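Local coordinates for protein metallocarboxypeptidase (Trypanosoma cruzi, PDB 3DWC) that probably acts as a metal-dependent M32-family carboxypeptidase, releasing C-terminal amino acids other than proline from peptides with broad specificity, at residues Phe218-Val222 / Trp223-Phe227; Gly456-Leu459 / Ala460-Glu464. One frame throughout, in Å; residues are numbered along the deposited sequence.

Contact 1 comes first along the chain and covers the end of helix 209-222 and the first residues of the loop leading to strand 230-234. Contact 2 follows much later, as the first turns of helix 456-467. Their centres are about 14 Å apart, on the same side of the chain's centre. The two touch directly: Leu459 CD1 lies 3.4 Å from Trp223 O, and it also packs on the chain of Lys224. Both reach a bound glycine, whose pocket takes Lys224 from contact 1 and Gly456 from contact 2, with Asp454 and Leu455. One helix end and one helix start thus meet at this pocket, apart from the cobalt site of His267, His271 and Glu298.

Contact 1: residues Phe218-Val222 / Trp223-Phe227; sequences FFMDV and WKFDF. With GLY (glycine), chain O.
Three backbone bonds close the end of the helix at Phe218-Val222: Trp223 N to Phe219 O, Lys224 N to Asp221 O and Phe225 N to Met220 O, each 2.9 Å. The last two, with positive phi at Lys224 (57°), make a Schellman motif with Lys224 as its C-prime residue.

The turn brings Met220 alongside Phe225. The Met220 chain bends at chi3 (75°), which sets its methyl CE over the centre of the Phe225 ring. CE is 3.6 Å from the ring centroid, a CH-pi contact. Met220 SD stands further off above the same face, a Met-aromatic contact. Phe227 crosses Met220 at about a right angle, with its CZ 3.7 Å from Met220 CB. It also receives Asp221 OD1 at its ring edge, 3.2 Å from CE1, with carboxylate and ring planes 89° apart. Water 1 joins Asp221 OD1 to Phe225 O.

The Met220 side also packs on Val265 and Thr269 of helix 259-276, which carries the cobalt ligands His267 and His271. Lys224 turns the other way, into the glycine pocket. Its NZ lies 3.1 Å from N of the bound glycine. Waters 2 and 3 accept from NZ and donate to Asp221 O and Val222 O.

The helix end is therefore split in character. An apolar sulfur-aromatic side faces the cobalt-binding helix. On the pocket side, two amino groups this close would probably favour a lowered charge on one of them, with the water-linked carbonyls easing the rest.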
loop_
_atom_site.group_PDB
_atom_site.type_symbol
_atom_site.label_atom_id
_atom_site.label_comp_id
_atom_site.label_asym_id
_atom_site.label_seq_id
_atom_site.Cartn_x
_atom_site.Cartn_y
_atom_site.Cartn_z
ATOM N N PHE B 218 -2.276 -9.721 -21.437
ATOM C CA PHE B 218 -2.915 -10.713 -22.280
ATOM C C PHE B 218 -2.393 -12.074 -21.855
ATOM O O PHE B 218 -3.159 -13.001 -21.681
ATOM C CB PHE B 218 -2.650 -10.480 -23.767
ATOM C CG PHE B 218 -3.138 -11.603 -24.631
ATOM C CD1 PHE B 218 -4.478 -11.748 -24.899
ATOM C CD2 PHE B 218 -2.255 -12.546 -25.137
ATOM C CE1 PHE B 218 -4.934 -12.808 -25.660
ATOM C CE2 PHE B 218 -2.698 -13.586 -25.902
ATOM C CZ PHE B 218 -4.027 -13.723 -26.182
ATOM N N PHE B 219 -1.086 -12.180 -21.619
ATOM C CA PHE B 219 -0.547 -13.444 -21.192
ATOM C C PHE B 219 -0.906 -13.836 -19.786
ATOM O O PHE B 219 -1.171 -15.023 -19.539
ATOM C CB PHE B 219 0.924 -13.609 -21.541
ATOM C CG PHE B 219 1.141 -13.908 -23.000
ATOM C CD1 PHE B 219 1.010 -15.207 -23.476
ATOM C CD2 PHE B 219 1.468 -12.898 -23.903
ATOM C CE1 PHE B 219 1.204 -15.494 -24.845
ATOM C CE2 PHE B 219 1.680 -13.175 -25.224
ATOM C CZ PHE B 219 1.541 -14.475 -25.710
ATOM N N MET B 220 -1.038 -12.862 -18.885
ATOM C CA MET B 220 -1.578 -13.160 -17.598
ATOM C C MET B 220 -3.020 -13.732 -17.736
ATOM O O MET B 220 -3.376 -14.663 -17.007
ATOM C CB MET B 220 -1.561 -11.917 -16.725
ATOM C CG MET B 220 -0.139 -11.477 -16.394
ATOM S SD MET B 220 -0.052 -9.981 -15.453
ATOM C CE MET B 220 -0.559 -10.526 -13.807
ATOM N N ASP B 221 -3.824 -13.214 -18.675
ATOM C CA ASP B 221 -5.140 -13.825 -18.993
ATOM C C ASP B 221 -5.059 -15.262 -19.546
ATOM O O ASP B 221 -5.881 -16.138 -19.212
ATOM C CB ASP B 221 -5.917 -12.964 -20.001
ATOM C CG ASP B 221 -6.448 -11.666 -19.394
ATOM O OD1 ASP B 221 -6.519 -11.529 -18.140
ATOM O OD2 ASP B 221 -6.827 -10.775 -20.194
ATOM N N VAL B 222 -4.062 -15.516 -20.397
ATOM C CA VAL B 222 -3.797 -16.861 -20.904
ATOM C C VAL B 222 -3.517 -17.802 -19.731
ATOM O O VAL B 222 -3.975 -18.922 -19.735
ATOM C CB VAL B 222 -2.629 -16.867 -21.944
ATOM C CG1 VAL B 222 -2.170 -18.282 -22.291
ATOM C CG2 VAL B 222 -3.023 -16.047 -23.206
ATOM N N TRP B 223 -2.787 -17.334 -18.706
ATOM C CA TRP B 223 -2.573 -18.162 -17.503
ATOM C C TRP B 223 -3.733 -18.142 -16.479
ATOM O O TRP B 223 -3.615 -18.665 -15.368
ATOM C CB TRP B 223 -1.244 -17.791 -16.819
ATOM C CG TRP B 223 -0.164 -18.734 -17.172
ATOM C CD1 TRP B 223 0.280 -19.773 -16.430
ATOM C CD2 TRP B 223 0.688 -18.669 -18.319
ATOM N NE1 TRP B 223 1.332 -20.394 -17.055
ATOM C CE2 TRP B 223 1.601 -19.730 -18.221
ATOM C CE3 TRP B 223 0.771 -17.810 -19.415
ATOM C CZ2 TRP B 223 2.529 -19.982 -19.177
ATOM C CZ3 TRP B 223 1.700 -18.079 -20.371
ATOM C CH2 TRP B 223 2.578 -19.141 -20.244
ATOM N N LYS B 224 -4.823 -17.488 -16.854
ATOM C CA LYS B 224 -6.026 -17.344 -16.034
ATOM C C LYS B 224 -5.732 -16.703 -14.692
ATOM O O LYS B 224 -6.359 -16.998 -13.697
ATOM C CB LYS B 224 -6.761 -18.677 -15.957
ATOM C CG LYS B 224 -6.855 -19.297 -17.336
ATOM C CD LYS B 224 -7.770 -20.438 -17.400
ATOM C CE LYS B 224 -7.617 -21.175 -18.754
ATOM N NZ LYS B 224 -8.153 -20.434 -20.012
ATOM N N PHE B 225 -4.776 -15.769 -14.674
ATOM C CA PHE B 225 -4.615 -14.875 -13.521
ATOM C C PHE B 225 -5.969 -14.207 -13.138
ATOM O O PHE B 225 -6.726 -13.634 -13.954
ATOM C CB PHE B 225 -3.497 -13.859 -13.783
ATOM C CG PHE B 225 -3.107 -13.020 -12.582
ATOM C CD1 PHE B 225 -2.060 -13.384 -11.765
ATOM C CD2 PHE B 225 -3.721 -11.815 -12.338
ATOM C CE1 PHE B 225 -1.702 -12.590 -10.710
ATOM C CE2 PHE B 225 -3.384 -11.046 -11.282
ATOM C CZ PHE B 225 -2.377 -11.417 -10.461
ATOM N N ASP B 226 -6.312 -14.329 -11.869
ATOM C CA ASP B 226 -7.495 -13.646 -11.377
ATOM C C ASP B 226 -7.185 -12.163 -11.056
ATOM O O ASP B 226 -6.564 -11.860 -10.050
ATOM C CB ASP B 226 -8.001 -14.363 -10.135
ATOM C CG ASP B 226 -9.304 -13.771 -9.599
ATOM O OD1 ASP B 226 -9.902 -12.864 -10.238
ATOM O OD2 ASP B 226 -9.698 -14.242 -8.521
ATOM N N PHE B 227 -7.585 -11.255 -11.934
ATOM C CA PHE B 227 -7.323 -9.819 -11.738
ATOM C C PHE B 227 -8.248 -9.157 -10.713
ATOM O O PHE B 227 -8.054 -8.025 -10.341
ATOM C CB PHE B 227 -7.422 -9.087 -13.059
ATOM C CG PHE B 227 -6.138 -9.175 -13.906
ATOM C CD1 PHE B 227 -6.065 -9.992 -15.011
ATOM C CD2 PHE B 227 -5.035 -8.453 -13.549
ATOM C CE1 PHE B 227 -4.917 -10.054 -15.769
ATOM C CE2 PHE B 227 -3.896 -8.485 -14.296
ATOM C CZ PHE B 227 -3.834 -9.293 -15.408
HETATM N N GLY O . -7.889 -23.292 -21.081
HETATM C CA GLY O . -9.376 -23.343 -21.020
HETATM C C GLY O . -9.969 -24.260 -19.967
HETATM O O GLY O . -10.554 -23.792 -18.972
HETATM O O HOH W 1 -7.618 -13.594 -16.317
HETATM O O HOH W 2 -7.756 -17.974 -20.750
HETATM O O HOH W 3 -5.330 -20.385 -21.362
#

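Contact 2: residues Gly456-Leu459 / Ala460-Glu464; sequences GKIL and AKQNE. With ALA (alanine), chain P; GLY (glycine), chain O.
Gly456 O accepts the Ala460 amide, 2.9 Å from Ala460 N, the shortest of four i to i+4 bonds across the contact. These bonds make the first turns of the alpha-helix 456-467. Next come Lys461 N to Lys457 O, Gln462 N to Ile458 O and Asn463 N to Leu459 O.

The N-terminal end of the helix meets a bound Gly-Ala unit, in which glycine C is 1.3 Å from alanine N, peptide-bond length. Gly456 N is 2.8 Å from glycine N, the amino end of this unit; the glycine is also hydrogen-bonded to Asp454. Having no side chain, Gly456 lets the ligand sit against its backbone. Lys457 lays its extended chain beside the alanine, with CG 3.7 Å from the alanine CB.

The buried side faces neighbouring helices. Ile458 packs on Val446, Cys449 and Ile450 of helix 443-451 and on Phe303, and Gln462 NE2 is hydrogen-bonded to Gln300. On the partly exposed flank, Lys461 NZ forms a salt bridge with Glu440. Gln462 CG stands anti to its carbonyl carbon (chi1 -77°) and the chain runs straight to the amide. A right-angle turn at chi3 (-89°) then brings Gln462 OE1 to the Leu459 methyl CD2, 3.5 Å away.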
loop_
_atom_site.group_PDB
_atom_site.type_symbol
_atom_site.label_atom_id
_atom_site.label_comp_id
_atom_site.label_asym_id
_atom_site.label_seq_id
_atom_site.Cartn_x
_atom_site.Cartn_y
_atom_site.Cartn_z
ATOM N N GLY B 456 -5.856 -24.454 -19.567
ATOM C CA GLY B 456 -6.650 -24.923 -18.430
ATOM C C GLY B 456 -6.393 -26.356 -17.973
ATOM O O GLY B 456 -6.469 -26.642 -16.783
ATOM N N LYS B 457 -6.127 -27.264 -18.906
ATOM C CA LYS B 457 -5.953 -28.691 -18.548
ATOM C C LYS B 457 -4.603 -28.850 -17.831
ATOM O O LYS B 457 -4.410 -29.677 -16.888
ATOM C CB LYS B 457 -5.976 -29.547 -19.795
ATOM C CG LYS B 457 -7.354 -29.919 -20.281
ATOM C CD LYS B 457 -7.257 -30.611 -21.608
ATOM C CE LYS B 457 -8.624 -30.986 -22.117
ATOM N NZ LYS B 457 -8.492 -31.999 -23.209
ATOM N N ILE B 458 -3.659 -28.029 -18.279
ATOM C CA ILE B 458 -2.341 -28.052 -17.700
ATOM C C ILE B 458 -2.438 -27.436 -16.316
ATOM O O ILE B 458 -1.990 -28.044 -15.354
ATOM C CB ILE B 458 -1.296 -27.365 -18.578
ATOM C CG1 ILE B 458 -1.190 -28.017 -19.970
ATOM C CG2 ILE B 458 0.120 -27.447 -17.926
ATOM C CD1 ILE B 458 -0.239 -27.172 -20.912
ATOM N N LEU B 459 -3.056 -26.254 -16.208
ATOM C CA LEU B 459 -3.132 -25.537 -14.945
ATOM C C LEU B 459 -3.906 -26.377 -13.936
ATOM O O LEU B 459 -3.546 -26.392 -12.772
ATOM C CB LEU B 459 -3.770 -24.130 -15.098
ATOM C CG LEU B 459 -3.107 -23.176 -16.104
ATOM C CD1 LEU B 459 -3.959 -21.947 -16.346
ATOM C CD2 LEU B 459 -1.675 -22.828 -15.612
ATOM N N ALA B 460 -4.927 -27.117 -14.384
ATOM C CA ALA B 460 -5.687 -27.962 -13.487
ATOM C C ALA B 460 -4.857 -29.075 -12.860
ATOM O O ALA B 460 -5.001 -29.379 -11.677
ATOM C CB ALA B 460 -6.907 -28.555 -14.178
ATOM N N LYS B 461 -3.983 -29.676 -13.646
ATOM C CA LYS B 461 -3.043 -30.699 -13.113
ATOM C C LYS B 461 -2.092 -30.105 -12.077
ATOM O O LYS B 461 -1.788 -30.741 -11.077
ATOM C CB LYS B 461 -2.182 -31.294 -14.222
ATOM C CG LYS B 461 -2.848 -32.251 -15.131
ATOM C CD LYS B 461 -3.086 -33.622 -14.454
ATOM C CE LYS B 461 -3.960 -34.536 -15.340
ATOM N NZ LYS B 461 -4.133 -35.889 -14.734
ATOM N N GLN B 462 -1.602 -28.906 -12.341
ATOM C CA GLN B 462 -0.735 -28.183 -11.357
ATOM C C GLN B 462 -1.475 -27.907 -10.030
ATOM O O GLN B 462 -0.909 -27.996 -8.937
ATOM C CB GLN B 462 -0.279 -26.851 -11.905
ATOM C CG GLN B 462 0.843 -26.914 -12.932
ATOM C CD GLN B 462 1.317 -25.569 -13.334
ATOM O OE1 GLN B 462 0.771 -24.961 -14.294
ATOM N NE2 GLN B 462 2.400 -25.072 -12.654
ATOM N N ASN B 463 -2.755 -27.593 -10.160
ATOM C CA ASN B 463 -3.563 -27.227 -9.030
ATOM C C ASN B 463 -3.794 -28.455 -8.200
ATOM O O ASN B 463 -3.638 -28.410 -6.977
ATOM C CB ASN B 463 -4.857 -26.583 -9.511
ATOM C CG ASN B 463 -5.732 -26.006 -8.361
ATOM O OD1 ASN B 463 -5.243 -25.409 -7.410
ATOM N ND2 ASN B 463 -7.039 -26.178 -8.494
ATOM N N GLU B 464 -4.152 -29.551 -8.859
ATOM C CA GLU B 464 -4.390 -30.808 -8.197
ATOM C C GLU B 464 -3.123 -31.335 -7.547
ATOM O O GLU B 464 -3.155 -31.800 -6.419
ATOM C CB GLU B 464 -4.993 -31.886 -9.165
ATOM C CG GLU B 464 -4.446 -33.357 -8.896
ATOM C CD GLU B 464 -4.698 -34.329 -10.053
ATOM O OE1 GLU B 464 -5.888 -34.400 -10.487
ATOM O OE2 GLU B 464 -3.733 -35.053 -10.507
HETATM N N ALA P . -9.782 -25.565 -20.187
HETATM C CA ALA P . -10.484 -26.644 -19.461
HETATM C C ALA P . -9.932 -26.876 -18.051
HETATM O O ALA P . -9.755 -28.020 -17.614
HETATM C CB ALA P . -10.431 -27.950 -20.282
HETATM N N GLY O . -7.889 -23.292 -21.081
HETATM C CA GLY O . -9.376 -23.343 -21.020
HETATM C C GLY O . -9.969 -24.260 -19.967
HETATM O O GLY O . -10.554 -23.792 -18.972
#